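Long-range contact in fimbrium subunit Fim1C (Bacteroides vulgatus, PDB 4QB7), which is probably a component of the tip of fimbriae, the surface filaments that mediate cell adhesion and biofilm formation: residues Ile42-Thr47 with Ile91-Tyr96. Numbering follows the deposited sequence.
Sequences IFAYQT and ITFFAY
Tyr45 and Phe94 sit diagonally across two antiparallel strands, their rings nearly perpendicular (planes at 87°), with Tyr45 CE1 3.6 Å from Phe94 CD2. With CG anti to the carbonyl carbon in both residues, each ring leans to the side of its own backbone N, and the CD1–CE1 side of the tyrosine meets the CD2–CE2 rim of the phenylalanine. Farther along this face Phe43 joins Phe94 through their CB atoms, while its CE1 comes 4.0 Å from Tyr96 CD1. Tyr96 takes the less common rotamer, CG between backbone N and carbonyl carbon (chi1 77°), which brings its ring back toward Phe43; its hydroxyl is hydrogen-bonded to Asn66 OD1 and to the backbone N of Glu100.

The opposite face carries Ile42, Ala44, Gln46, Ile91, Phe93 and Ala95. Here the Phe93 ring is bordered at its edge by Ile42 CG2, 3.8 Å from CD2, and Ile91 CG2 rests over one face toward the rim. Ala44 CB touches Phe93 and Ile91, lying 3.7 Å from Phe93 CD2 and 3.8 Å from Ile91 CG2.

Between the faces, Phe43 pairs with Phe94 and Tyr45 with Thr92 through reciprocal N-H···O bonds; that from Tyr45 N to Thr92 O measures 2.8 Å. Beyond them a water links Thr47 OG1 and Thr92 OG1, the latter also bonded to Asp150 N.

The chemistry is thus divided: backbone bonds fix the register, whereas apolar contacts on both faces match side chains that strand 159-178 on one face and Trp52 and Pro122 on the other largely bury.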
loop_
_atom_site.group_PDB
_atom_site.type_symbol
_atom_site.label_atom_id
_atom_site.label_comp_id
_atom_site.label_asym_id
_atom_site.label_seq_id
_atom_site.Cartn_x
_atom_site.Cartn_y
_atom_site.Cartn_z
ATOM N N ILE A 42 14.923 -0.370 12.997
ATOM C CA ILE A 42 16.218 -0.123 12.358
ATOM C C ILE A 42 17.094 -1.360 12.342
ATOM O O ILE A 42 17.179 -2.071 13.342
ATOM C CB ILE A 42 16.993 1.021 13.088
ATOM C CG1 ILE A 42 16.112 2.253 13.360
ATOM C CG2 ILE A 42 18.292 1.397 12.346
ATOM C CD1 ILE A 42 16.733 3.280 14.335
ATOM N N PHE A 43 17.797 -1.560 11.216
ATOM C CA PHE A 43 18.880 -2.509 11.002
ATOM C C PHE A 43 20.128 -1.691 10.850
ATOM O O PHE A 43 20.097 -0.686 10.145
ATOM C CB PHE A 43 18.671 -3.372 9.762
ATOM C CG PHE A 43 17.517 -4.340 9.799
ATOM C CD1 PHE A 43 16.255 -3.961 9.339
ATOM C CD2 PHE A 43 17.714 -5.666 10.165
ATOM C CE1 PHE A 43 15.197 -4.883 9.301
ATOM C CE2 PHE A 43 16.658 -6.581 10.150
ATOM C CZ PHE A 43 15.408 -6.187 9.714
ATOM N N ALA A 44 21.216 -2.063 11.522
ATOM C CA ALA A 44 22.477 -1.350 11.388
ATOM C C ALA A 44 23.627 -2.343 11.323
ATOM O O ALA A 44 23.727 -3.258 12.138
ATOM C CB ALA A 44 22.661 -0.354 12.511
ATOM N N TYR A 45 24.477 -2.167 10.310
ATOM C CA TYR A 45 25.618 -3.020 9.993
ATOM C C TYR A 45 26.914 -2.231 10.101
ATOM O O TYR A 45 27.177 -1.322 9.310
ATOM C CB TYR A 45 25.457 -3.567 8.556
ATOM C CG TYR A 45 24.226 -4.407 8.287
ATOM C CD1 TYR A 45 22.957 -3.829 8.230
ATOM C CD2 TYR A 45 24.337 -5.748 7.953
ATOM C CE1 TYR A 45 21.821 -4.589 7.939
ATOM C CE2 TYR A 45 23.210 -6.510 7.628
ATOM C CZ TYR A 45 21.952 -5.934 7.669
ATOM O OH TYR A 45 20.846 -6.688 7.383
ATOM N N GLN A 46 27.722 -2.567 11.077
ATOM C CA GLN A 46 29.021 -1.924 11.241
ATOM C C GLN A 46 30.087 -2.647 10.378
ATOM O O GLN A 46 30.246 -3.872 10.465
ATOM C CB GLN A 46 29.440 -1.874 12.715
ATOM C CG GLN A 46 30.673 -1.023 12.924
ATOM C CD GLN A 46 31.115 -1.056 14.342
ATOM O OE1 GLN A 46 31.099 -0.045 15.038
ATOM N NE2 GLN A 46 31.506 -2.230 14.803
ATOM N N THR A 47 30.771 -1.871 9.523
ATOM C CA THR A 47 31.836 -2.333 8.640
ATOM C C THR A 47 33.111 -1.560 8.969
ATOM O O THR A 47 33.093 -0.604 9.753
ATOM C CB THR A 47 31.471 -2.134 7.134
ATOM O OG1 THR A 47 31.676 -0.770 6.753
ATOM C CG2 THR A 47 30.077 -2.622 6.748
ATOM N N ILE A 91 28.899 2.738 9.613
ATOM C CA ILE A 91 27.638 2.046 9.941
ATOM C C ILE A 91 26.629 2.280 8.823
ATOM O O ILE A 91 26.410 3.418 8.404
ATOM C CB ILE A 91 27.031 2.405 11.337
ATOM C CG1 ILE A 91 28.074 2.261 12.479
ATOM C CG2 ILE A 91 25.798 1.528 11.637
ATOM C CD1 ILE A 91 27.644 3.040 13.688
ATOM N N THR A 92 26.044 1.186 8.323
ATOM C CA THR A 92 25.031 1.207 7.283
ATOM C C THR A 92 23.689 0.895 7.936
ATOM O O THR A 92 23.545 -0.092 8.674
ATOM C CB THR A 92 25.395 0.264 6.124
ATOM O OG1 THR A 92 26.394 0.910 5.360
ATOM C CG2 THR A 92 24.220 -0.003 5.190
ATOM N N PHE A 93 22.706 1.750 7.644
ATOM C CA PHE A 93 21.371 1.649 8.195
ATOM C C PHE A 93 20.357 1.297 7.126
ATOM O O PHE A 93 20.545 1.596 5.944
ATOM C CB PHE A 93 20.984 2.977 8.886
ATOM C CG PHE A 93 21.903 3.380 10.022
ATOM C CD1 PHE A 93 23.067 4.103 9.775
ATOM C CD2 PHE A 93 21.606 3.035 11.338
ATOM C CE1 PHE A 93 23.931 4.448 10.822
ATOM C CE2 PHE A 93 22.466 3.385 12.382
ATOM C CZ PHE A 93 23.615 4.106 12.121
ATOM N N PHE A 94 19.288 0.621 7.574
ATOM C CA PHE A 94 18.057 0.263 6.865
ATOM C C PHE A 94 16.925 0.441 7.859
ATOM O O PHE A 94 17.149 0.326 9.068
ATOM C CB PHE A 94 18.090 -1.180 6.307
ATOM C CG PHE A 94 19.225 -1.451 5.358
ATOM C CD1 PHE A 94 19.127 -1.107 4.012
ATOM C CD2 PHE A 94 20.402 -2.041 5.809
ATOM C CE1 PHE A 94 20.189 -1.354 3.138
ATOM C CE2 PHE A 94 21.457 -2.303 4.927
ATOM C CZ PHE A 94 21.350 -1.937 3.606
ATOM N N ALA A 95 15.720 0.703 7.377
ATOM C CA ALA A 95 14.577 0.874 8.263
ATOM C C ALA A 95 13.301 0.463 7.552
ATOM O O ALA A 95 13.254 0.509 6.325
ATOM C CB ALA A 95 14.482 2.319 8.725
ATOM N N TYR A 96 12.279 0.067 8.322
ATOM C CA TYR A 96 10.944 -0.284 7.817
ATOM C C TYR A 96 9.889 0.218 8.824
ATOM O O TYR A 96 10.195 0.504 9.989
ATOM C CB TYR A 96 10.803 -1.823 7.569
ATOM C CG TYR A 96 10.612 -2.605 8.848
ATOM C CD1 TYR A 96 11.694 -2.905 9.669
ATOM C CD2 TYR A 96 9.333 -2.932 9.306
ATOM C CE1 TYR A 96 11.514 -3.500 10.915
ATOM C CE2 TYR A 96 9.139 -3.499 10.565
ATOM C CZ TYR A 96 10.236 -3.776 11.366
ATOM O OH TYR A 96 10.071 -4.377 12.586
HETATM O O HOH W 1 29.144 0.630 6.337
#